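Local coordinates for HpcH/HpaI aldolase/citrate lyase family protein (Burkholderia cenocepacia, PDB 4MF4), which belongs to the HpcH/HpaI aldolase/citrate lyase family and is built as a TIM barrel, with six protein chains in its assembly, at residues C52-H57 with V82-A87; L104-I109 with V159-Q164; Y48-I53 with L246-A251. One frame throughout, in Å; residues are numbered along the deposited sequence.

How the interactions relate
All three contacts are buried within one eight-stranded parallel barrel, with Cys108 of interaction 2 the exposed exception. Interactions 1 and 2 are backbone ladders between neighbouring strands. They meet where strand 80-84 lies against strand 103-106: Val83 O is 2.8 Å from Met105 N, and Arg84 NH1 is 2.9 Å from Gln164 OE1. Interaction 3 shares Cys52 and Ile53 with interaction 1 but joins strands that are not neighbours, through side chains alone. The chemistry varies with position: charged groups gather at the C-terminal ends of the strands in interaction 1, interaction 2 is largely apolar with one polar amide, and interaction 3 is aromatic and aliphatic packing.

Interaction 1 (C52-H57 with V82-A87); sequences CIDMEH and VVRVPA. With EDO (1,2-ethanediol), chain G.
Arg84 lies alongside Asp54 where 52-57 meets 82-87, two parallel strands of the beta-alpha-beta unit of a TIM barrel; Arg84, Met55 and Pro86 bury the largest shares of the surface, together nearly half. The short strand axes come within 4.6 Å at 22°, and backbone bonds alternate from Ile53 N to Val82 O, Arg84 N to Ile53 O and Met55 N to Arg84 O. Cys52, Asp54, Val82 and Arg84 face one side of the sheet; Ile53 and Val83 face the other, toward helix 62-73. Arg84 grips the carboxylate side-on: NE reaches Asp54 OD1 at 3.0 Å in a nearly straight bond, and NH2 reaches Asp54 OD2, also at 3.0 Å. Asp54 OD1 is held from the opposite face of its plane by Glu56 N (2.8 Å), an Asx turn, so two donors limit the rotation of the carboxylate. Glu56 OE1 sits over the centre of the guanidinium, 3.1 Å from Arg84 CZ, with the two planes 88° apart; that contact is purely electrostatic, and Glu56 OE2 pairs with Lys94 of the second subunit. Past the strand ends Met55 runs between two apolar partners. Its SD lies 3.7 Å from Val83 CG1 and its CB 3.7 Å from Pro86 CG, while the bend at chi3 (65°) brings the terminal methyl near Pro86 CD. His57 presents the CD2 edge of its ring to Arg84 NH2, while its ND1 is bonded to Asp98 of the second subunit; Arg84 NH2 donates a further bond to O2 of 1,2-ethanediol at 2.8 Å.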
loop_
_atom_site.group_PDB
_atom_site.type_symbol
_atom_site.label_atom_id
_atom_site.label_comp_id
_atom_site.label_asym_id
_atom_site.label_seq_id
_atom_site.Cartn_x
_atom_site.Cartn_y
_atom_site.Cartn_z
ATOM N N CYS A 52 -10.229 4.382 19.758
ATOM C CA CYS A 52 -9.425 3.132 19.881
ATOM C C CYS A 52 -9.089 2.513 18.522
ATOM O O CYS A 52 -9.996 2.158 17.775
ATOM C CB CYS A 52 -10.123 2.086 20.745
ATOM S SG CYS A 52 -9.049 0.679 21.083
ATOM N N ILE A 53 -7.812 2.428 18.216
ATOM C CA ILE A 53 -7.344 1.720 17.017
ATOM C C ILE A 53 -7.159 0.271 17.417
ATOM O O ILE A 53 -6.259 -0.059 18.166
ATOM C CB ILE A 53 -6.044 2.322 16.473
ATOM C CG1 ILE A 53 -6.246 3.787 16.087
ATOM C CG2 ILE A 53 -5.508 1.549 15.257
ATOM C CD1 ILE A 53 -4.943 4.553 16.088
ATOM N N ASP A 54 -8.019 -0.613 16.918
ATOM C CA ASP A 54 -7.986 -2.024 17.344
ATOM C C ASP A 54 -7.024 -2.875 16.473
ATOM O O ASP A 54 -7.208 -2.907 15.291
ATOM C CB ASP A 54 -9.363 -2.589 17.227
ATOM C CG ASP A 54 -9.482 -3.991 17.783
ATOM O OD1 ASP A 54 -8.582 -4.448 18.521
ATOM O OD2 ASP A 54 -10.568 -4.572 17.587
ATOM N N MET A 55 -6.048 -3.548 17.087
ATOM C CA MET A 55 -5.140 -4.479 16.399
ATOM C C MET A 55 -5.568 -5.923 16.630
ATOM O O MET A 55 -5.065 -6.833 15.973
ATOM C CB MET A 55 -3.707 -4.316 16.859
ATOM C CG MET A 55 -3.215 -2.883 16.822
ATOM S SD MET A 55 -1.486 -2.857 17.273
ATOM C CE MET A 55 -0.672 -3.754 15.946
ATOM N N GLU A 56 -6.531 -6.141 17.540
ATOM C CA GLU A 56 -6.881 -7.521 17.892
ATOM C C GLU A 56 -7.938 -8.037 16.952
ATOM O O GLU A 56 -7.766 -9.108 16.372
ATOM C CB GLU A 56 -7.391 -7.646 19.305
ATOM C CG GLU A 56 -7.570 -9.087 19.718
ATOM C CD GLU A 56 -8.365 -9.259 21.017
ATOM O OE1 GLU A 56 -8.974 -8.323 21.518
ATOM O OE2 GLU A 56 -8.387 -10.388 21.539
ATOM N N HIS A 57 -9.043 -7.286 16.829
ATOM C CA HIS A 57 -10.170 -7.688 15.975
ATOM C C HIS A 57 -10.423 -6.778 14.768
ATOM O O HIS A 57 -11.568 -6.657 14.295
ATOM C CB HIS A 57 -11.450 -7.813 16.835
ATOM C CG HIS A 57 -11.468 -9.026 17.732
ATOM N ND1 HIS A 57 -11.605 -10.308 17.240
ATOM C CD2 HIS A 57 -11.371 -9.150 19.084
ATOM C CE1 HIS A 57 -11.565 -11.171 18.241
ATOM N NE2 HIS A 57 -11.450 -10.491 19.374
ATOM N N VAL A 82 -6.130 5.460 21.732
ATOM C CA VAL A 82 -5.843 4.257 22.502
ATOM C C VAL A 82 -5.572 3.162 21.463
ATOM O O VAL A 82 -6.269 3.102 20.413
ATOM C CB VAL A 82 -7.093 3.899 23.344
ATOM C CG1 VAL A 82 -6.919 2.568 24.053
ATOM C CG2 VAL A 82 -7.408 5.017 24.357
ATOM N N VAL A 83 -4.574 2.314 21.717
ATOM C CA VAL A 83 -4.324 1.157 20.842
ATOM C C VAL A 83 -4.608 -0.136 21.574
ATOM O O VAL A 83 -4.056 -0.368 22.665
ATOM C CB VAL A 83 -2.870 1.165 20.255
ATOM C CG1 VAL A 83 -2.561 -0.134 19.522
ATOM C CG2 VAL A 83 -2.683 2.327 19.304
ATOM N N ARG A 84 -5.495 -0.983 21.037
ATOM C CA ARG A 84 -5.601 -2.351 21.603
ATOM C C ARG A 84 -4.671 -3.302 20.853
ATOM O O ARG A 84 -4.920 -3.577 19.666
ATOM C CB ARG A 84 -7.012 -2.918 21.573
ATOM C CG ARG A 84 -7.019 -4.396 22.023
ATOM C CD ARG A 84 -8.377 -4.869 22.467
ATOM N NE ARG A 84 -9.256 -5.091 21.329
ATOM C CZ ARG A 84 -10.481 -5.613 21.392
ATOM N NH1 ARG A 84 -11.057 -5.944 22.562
ATOM N NH2 ARG A 84 -11.164 -5.770 20.275
ATOM N N VAL A 85 -3.623 -3.806 21.538
ATOM C CA VAL A 85 -2.655 -4.681 20.893
ATOM C C VAL A 85 -3.262 -6.072 20.708
ATOM O O VAL A 85 -4.255 -6.412 21.366
ATOM C CB VAL A 85 -1.287 -4.748 21.620
ATOM C CG1 VAL A 85 -0.655 -3.369 21.671
ATOM C CG2 VAL A 85 -1.397 -5.373 23.009
ATOM N N PRO A 86 -2.710 -6.861 19.766
ATOM C CA PRO A 86 -3.265 -8.181 19.496
ATOM C C PRO A 86 -3.063 -9.178 20.639
ATOM O O PRO A 86 -3.915 -10.032 20.842
ATOM C CB PRO A 86 -2.487 -8.661 18.247
ATOM C CG PRO A 86 -1.833 -7.440 17.697
ATOM C CD PRO A 86 -1.546 -6.591 18.917
ATOM N N ALA A 87 -1.938 -9.057 21.356
ATOM C CA ALA A 87 -1.506 -10.043 22.362
ATOM C C ALA A 87 -0.388 -9.403 23.197
ATOM O O ALA A 87 0.148 -8.369 22.845
ATOM C CB ALA A 87 -0.976 -11.303 21.690
HETATM C C1 EDO G . -14.467 -4.563 22.091
HETATM O O1 EDO G . -14.803 -5.287 23.291
HETATM C C2 EDO G . -14.870 -5.292 20.814
HETATM O O2 EDO G . -13.931 -6.353 20.555
#

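Interaction 2 (L104-I109 with V159-Q164); sequences LMFPCI and VAVIVQ
Met105 and Ile162 are bridge partners at the centre of 104-109 against 159-164, their side chains crossing at a slant; the two are adjacent parallel strands of the TIM barrel whose short axes approach to 4.7 Å at 25°. The backbone ladder is regular, and Phe106 N to Ile162 O, at 2.8 Å, is representative of it. On the face carrying Met105 and Ile162, Met105 CG rests 4.1 Å from Ile162 CG2, and both side chains also meet Phe187 of strand 185-188. On the other face, Phe106 brings CD1 to 4.0 Å from Val161 CG1 and also packs on Val93 of helix 90-98. The closest apolar approach involves Ile109, which crosses Val163 at about a right angle, with CG1 3.7 Å from Val163 CB, and Ile109 N donates to Gln164 O at 3.0 Å. Cys108 is the loose side of the contact. Solvent-exposed, with a positive phi (51°) and its CB directed away from the other segment, it gives its backbone N to Glu166 OE2 and packs against Lys94 of the second subunit. Gln164 buries more surface here than any other residue. Its CG stands anti to the backbone N (chi1 -170°), and the extended chain carries OE1 to 3.8 Å from Met105 SD, while CB is close to Phe106 O (3.2 Å). Because OE1 accepts a hydrogen bond from Arg84 NH1, the buried amide has a charged donor, which would favour this flip of the amide and probably polarises its carbonyl.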
loop_
_atom_site.group_PDB
_atom_site.type_symbol
_atom_site.label_atom_id
_atom_site.label_comp_id
_atom_site.label_asym_id
_atom_site.label_seq_id
_atom_site.Cartn_x
_atom_site.Cartn_y
_atom_site.Cartn_z
ATOM N N LEU A 104 -2.374 2.018 26.007
ATOM C CA LEU A 104 -2.480 0.690 25.429
ATOM C C LEU A 104 -3.523 -0.123 26.160
ATOM O O LEU A 104 -3.618 -0.049 27.417
ATOM C CB LEU A 104 -1.157 -0.022 25.569
ATOM C CG LEU A 104 0.005 0.447 24.735
ATOM C CD1 LEU A 104 1.127 -0.587 24.831
ATOM C CD2 LEU A 104 -0.422 0.707 23.311
ATOM N N MET A 105 -4.316 -0.871 25.396
ATOM C CA MET A 105 -5.249 -1.820 25.958
ATOM C C MET A 105 -4.734 -3.242 25.687
ATOM O O MET A 105 -4.419 -3.592 24.546
ATOM C CB MET A 105 -6.652 -1.660 25.364
ATOM C CG MET A 105 -7.668 -2.569 26.059
ATOM S SD MET A 105 -9.336 -2.429 25.420
ATOM C CE MET A 105 -9.599 -0.670 25.443
ATOM N N PHE A 106 -4.663 -4.061 26.739
ATOM C CA PHE A 106 -4.255 -5.475 26.628
ATOM C C PHE A 106 -5.475 -6.409 26.767
ATOM O O PHE A 106 -6.235 -6.342 27.767
ATOM C CB PHE A 106 -3.243 -5.788 27.729
ATOM C CG PHE A 106 -1.941 -5.122 27.544
ATOM C CD1 PHE A 106 -1.757 -3.805 27.933
ATOM C CD2 PHE A 106 -0.898 -5.799 26.925
ATOM C CE1 PHE A 106 -0.526 -3.187 27.772
ATOM C CE2 PHE A 106 0.316 -5.189 26.744
ATOM C CZ PHE A 106 0.501 -3.865 27.169
ATOM N N PRO A 107 -5.687 -7.272 25.774
ATOM C CA PRO A 107 -6.788 -8.209 25.805
ATOM C C PRO A 107 -6.507 -9.335 26.779
ATOM O O PRO A 107 -5.374 -9.543 27.175
ATOM C CB PRO A 107 -6.835 -8.768 24.381
ATOM C CG PRO A 107 -5.526 -8.531 23.785
ATOM C CD PRO A 107 -4.861 -7.396 24.554
ATOM N N CYS A 108 -7.522 -10.099 27.118
ATOM C CA CYS A 108 -7.251 -11.369 27.794
ATOM C C CYS A 108 -6.328 -11.266 29.021
ATOM O O CYS A 108 -5.352 -12.016 29.102
ATOM C CB CYS A 108 -6.517 -12.338 26.828
ATOM S SG CYS A 108 -7.202 -12.649 25.184
ATOM N N ILE A 109 -6.605 -10.383 29.970
ATOM C CA ILE A 109 -5.756 -10.323 31.172
ATOM C C ILE A 109 -6.510 -11.104 32.258
ATOM O O ILE A 109 -7.609 -10.702 32.639
ATOM C CB ILE A 109 -5.505 -8.871 31.637
ATOM C CG1 ILE A 109 -4.655 -8.094 30.619
ATOM C CG2 ILE A 109 -4.875 -8.836 33.020
ATOM C CD1 ILE A 109 -3.220 -8.540 30.479
ATOM N N VAL A 159 2.765 6.900 29.940
ATOM C CA VAL A 159 2.166 5.676 29.383
ATOM C C VAL A 159 1.080 5.142 30.305
ATOM O O VAL A 159 1.307 4.945 31.508
ATOM C CB VAL A 159 3.212 4.575 29.155
ATOM C CG1 VAL A 159 2.545 3.320 28.622
ATOM C CG2 VAL A 159 4.251 5.031 28.162
ATOM N N ALA A 160 -0.113 4.943 29.756
ATOM C CA ALA A 160 -1.224 4.357 30.486
ATOM C C ALA A 160 -1.564 2.946 30.027
ATOM O O ALA A 160 -1.478 2.634 28.851
ATOM C CB ALA A 160 -2.438 5.249 30.369
ATOM N N VAL A 161 -1.923 2.094 30.986
ATOM C CA VAL A 161 -2.220 0.698 30.721
ATOM C C VAL A 161 -3.673 0.404 31.118
ATOM O O VAL A 161 -4.100 0.643 32.248
ATOM C CB VAL A 161 -1.258 -0.240 31.458
ATOM C CG1 VAL A 161 -1.677 -1.707 31.331
ATOM C CG2 VAL A 161 0.180 -0.029 31.001
ATOM N N ILE A 162 -4.409 -0.126 30.157
ATOM C CA ILE A 162 -5.780 -0.612 30.320
ATOM C C ILE A 162 -5.764 -2.140 30.132
ATOM O O ILE A 162 -5.271 -2.663 29.094
ATOM C CB ILE A 162 -6.734 -0.022 29.263
ATOM C CG1 ILE A 162 -6.660 1.502 29.247
ATOM C CG2 ILE A 162 -8.166 -0.480 29.541
ATOM C CD1 ILE A 162 -7.433 2.182 28.134
ATOM N N VAL A 163 -6.282 -2.857 31.134
ATOM C CA VAL A 163 -6.345 -4.329 31.084
ATOM C C VAL A 163 -7.792 -4.782 30.850
ATOM O O VAL A 163 -8.711 -4.362 31.556
ATOM C CB VAL A 163 -5.753 -4.984 32.335
ATOM C CG1 VAL A 163 -4.269 -4.654 32.402
ATOM C CG2 VAL A 163 -6.425 -4.556 33.632
ATOM N N GLN A 164 -7.983 -5.620 29.851
ATOM C CA GLN A 164 -9.293 -6.097 29.565
ATOM C C GLN A 164 -9.540 -7.351 30.403
ATOM O O GLN A 164 -8.758 -8.296 30.355
ATOM C CB GLN A 164 -9.435 -6.336 28.059
ATOM C CG GLN A 164 -10.847 -6.597 27.638
ATOM C CD GLN A 164 -11.078 -6.464 26.104
ATOM O OE1 GLN A 164 -10.173 -6.147 25.328
ATOM N NE2 GLN A 164 -12.286 -6.762 25.688
#

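Interaction 3 (Y48-I53 with L246-A251); sequences YDWLCI and LITVSA
Trp50 and Leu246 meet across strands that are not hydrogen-bonded neighbours, the axes of 50-53 and 246-251 coming no nearer than 9.0 Å and crossing at -64°; strand 27-32 lies between them as the TIM barrel closes. With that spacing, side chains must bridge the gap. Trp50 buries the most surface. Its CG is held between the backbone N and the carbonyl carbon (chi1 56°), which turns the indole toward strand 246-251. Leu246 covers one face of it: CD1 lies 3.6 Å from the centroid of the five-membered ring, 26° off the normal, a CH-pi contact displaced toward the rim. The packing is tight, with Leu246 CD1 3.2 Å from Trp50 NE1 and Leu246 CG 3.5 Å from Trp50 CZ2. Thr248 comes at the edge instead, its OG1 3.2 Å from Trp50 CH2; that hydroxyl is hydrogen-bonded to Ile228 O, so its own donor is directed to a neighbouring strand. A second, smaller patch joins Tyr48 and Val249, which cross at about a right angle. Val249 CG2 lies 4.0 Å from Tyr48 CE2, at the ring edge, and Val249 is the centre of an inverse gamma turn. Here the third subunit takes part: Thr260 O of that chain is bonded to Tyr48 OH, and its Ala263 packs on Val249. The indole N-H is satisfied by Leu27 O on the intervening strand. The contact therefore rests on dispersion and CH-pi packing, while the polar atoms of Trp50, Thr248 and Tyr48 find their partners on other strands or another chain.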
loop_
_atom_site.group_PDB
_atom_site.type_symbol
_atom_site.label_atom_id
_atom_site.label_comp_id
_atom_site.label_asym_id
_atom_site.label_seq_id
_atom_site.Cartn_x
_atom_site.Cartn_y
_atom_site.Cartn_z
ATOM N N TYR A 48 -15.214 13.020 20.689
ATOM C CA TYR A 48 -14.993 11.952 21.692
ATOM C C TYR A 48 -13.733 12.257 22.513
ATOM O O TYR A 48 -12.773 12.894 22.022
ATOM C CB TYR A 48 -14.873 10.586 21.015
ATOM C CG TYR A 48 -16.215 10.053 20.612
ATOM C CD1 TYR A 48 -16.837 10.483 19.467
ATOM C CD2 TYR A 48 -16.859 9.098 21.386
ATOM C CE1 TYR A 48 -18.130 10.033 19.139
ATOM C CE2 TYR A 48 -18.113 8.621 21.053
ATOM C CZ TYR A 48 -18.742 9.091 19.936
ATOM O OH TYR A 48 -19.953 8.570 19.596
ATOM N N ASP A 49 -13.723 11.803 23.757
ATOM C CA ASP A 49 -12.503 11.921 24.609
ATOM C C ASP A 49 -11.373 10.993 24.132
ATOM O O ASP A 49 -10.181 11.336 24.248
ATOM C CB ASP A 49 -12.875 11.668 26.049
ATOM C CG ASP A 49 -13.994 12.588 26.511
ATOM O OD1 ASP A 49 -13.783 13.818 26.373
ATOM O OD2 ASP A 49 -15.098 12.104 26.923
ATOM N N TRP A 50 -11.727 9.809 23.627
ATOM C CA TRP A 50 -10.703 8.878 23.122
ATOM C C TRP A 50 -11.197 8.111 21.919
ATOM O O TRP A 50 -12.401 7.995 21.722
ATOM C CB TRP A 50 -10.216 7.930 24.243
ATOM C CG TRP A 50 -11.292 7.153 24.902
ATOM C CD1 TRP A 50 -12.192 7.604 25.836
ATOM C CD2 TRP A 50 -11.601 5.780 24.680
ATOM N NE1 TRP A 50 -13.050 6.588 26.199
ATOM C CE2 TRP A 50 -12.710 5.460 25.499
ATOM C CE3 TRP A 50 -11.066 4.791 23.854
ATOM C CZ2 TRP A 50 -13.275 4.194 25.530
ATOM C CZ3 TRP A 50 -11.616 3.516 23.916
ATOM C CH2 TRP A 50 -12.736 3.247 24.743
ATOM N N LEU A 51 -10.266 7.619 21.104
ATOM C CA LEU A 51 -10.579 6.792 19.952
ATOM C C LEU A 51 -9.675 5.568 19.965
ATOM O O LEU A 51 -8.484 5.697 20.199
ATOM C CB LEU A 51 -10.335 7.553 18.645
ATOM C CG LEU A 51 -11.126 8.836 18.398
ATOM C CD1 LEU A 51 -10.623 9.576 17.157
ATOM C CD2 LEU A 51 -12.581 8.511 18.186
ATOM N N CYS A 52 -10.229 4.382 19.758
ATOM C CA CYS A 52 -9.425 3.132 19.881
ATOM C C CYS A 52 -9.089 2.513 18.522
ATOM O O CYS A 52 -9.996 2.158 17.775
ATOM C CB CYS A 52 -10.123 2.086 20.745
ATOM S SG CYS A 52 -9.049 0.679 21.083
ATOM N N ILE A 53 -7.812 2.428 18.216
ATOM C CA ILE A 53 -7.344 1.720 17.017
ATOM C C ILE A 53 -7.159 0.271 17.417
ATOM O O ILE A 53 -6.259 -0.059 18.166
ATOM C CB ILE A 53 -6.044 2.322 16.473
ATOM C CG1 ILE A 53 -6.246 3.787 16.087
ATOM C CG2 ILE A 53 -5.508 1.549 15.257
ATOM C CD1 ILE A 53 -4.943 4.553 16.088
ATOM N N LEU A 246 -14.774 4.876 31.570
ATOM C CA LEU A 246 -14.266 4.817 30.189
ATOM C C LEU A 246 -15.221 4.019 29.324
ATOM O O LEU A 246 -15.128 2.765 29.204
ATOM C CB LEU A 246 -12.875 4.209 30.169
ATOM C CG LEU A 246 -12.139 4.330 28.843
ATOM C CD1 LEU A 246 -11.354 5.636 28.779
ATOM C CD2 LEU A 246 -11.211 3.177 28.623
ATOM N N ILE A 247 -16.165 4.731 28.716
ATOM C CA ILE A 247 -17.291 4.101 28.061
ATOM C C ILE A 247 -17.146 4.229 26.546
ATOM O O ILE A 247 -17.034 5.347 26.043
ATOM C CB ILE A 247 -18.607 4.743 28.500
ATOM C CG1 ILE A 247 -18.812 4.526 30.000
ATOM C CG2 ILE A 247 -19.760 4.119 27.728
ATOM C CD1 ILE A 247 -20.029 5.211 30.581
ATOM N N THR A 248 -17.127 3.087 25.858
ATOM C CA THR A 248 -17.039 3.027 24.408
ATOM C C THR A 248 -18.462 3.056 23.866
ATOM O O THR A 248 -19.236 2.175 24.180
ATOM C CB THR A 248 -16.413 1.704 23.888
ATOM O OG1 THR A 248 -15.257 1.326 24.630
ATOM C CG2 THR A 248 -16.014 1.822 22.455
ATOM N N VAL A 249 -18.781 4.055 23.035
ATOM C CA VAL A 249 -20.093 4.197 22.398
ATOM C C VAL A 249 -20.068 3.479 21.045
ATOM O O VAL A 249 -20.080 4.108 19.969
ATOM C CB VAL A 249 -20.527 5.690 22.259
ATOM C CG1 VAL A 249 -21.983 5.799 21.860
ATOM C CG2 VAL A 249 -20.336 6.482 23.537
ATOM N N SER A 250 -19.991 2.151 21.117
ATOM C CA SER A 250 -19.919 1.272 19.955
ATOM C C SER A 250 -18.720 1.574 19.033
ATOM O O SER A 250 -17.676 1.997 19.497
ATOM C CB SER A 250 -21.267 1.273 19.220
ATOM O OG SER A 250 -21.387 0.224 18.265
ATOM N N ALA A 251 -18.877 1.356 17.732
ATOM C CA ALA A 251 -17.749 1.307 16.759
ATOM C C ALA A 251 -18.160 2.031 15.492
ATOM O O ALA A 251 -19.388 2.116 15.153
ATOM C CB ALA A 251 -17.411 -0.154 16.435
#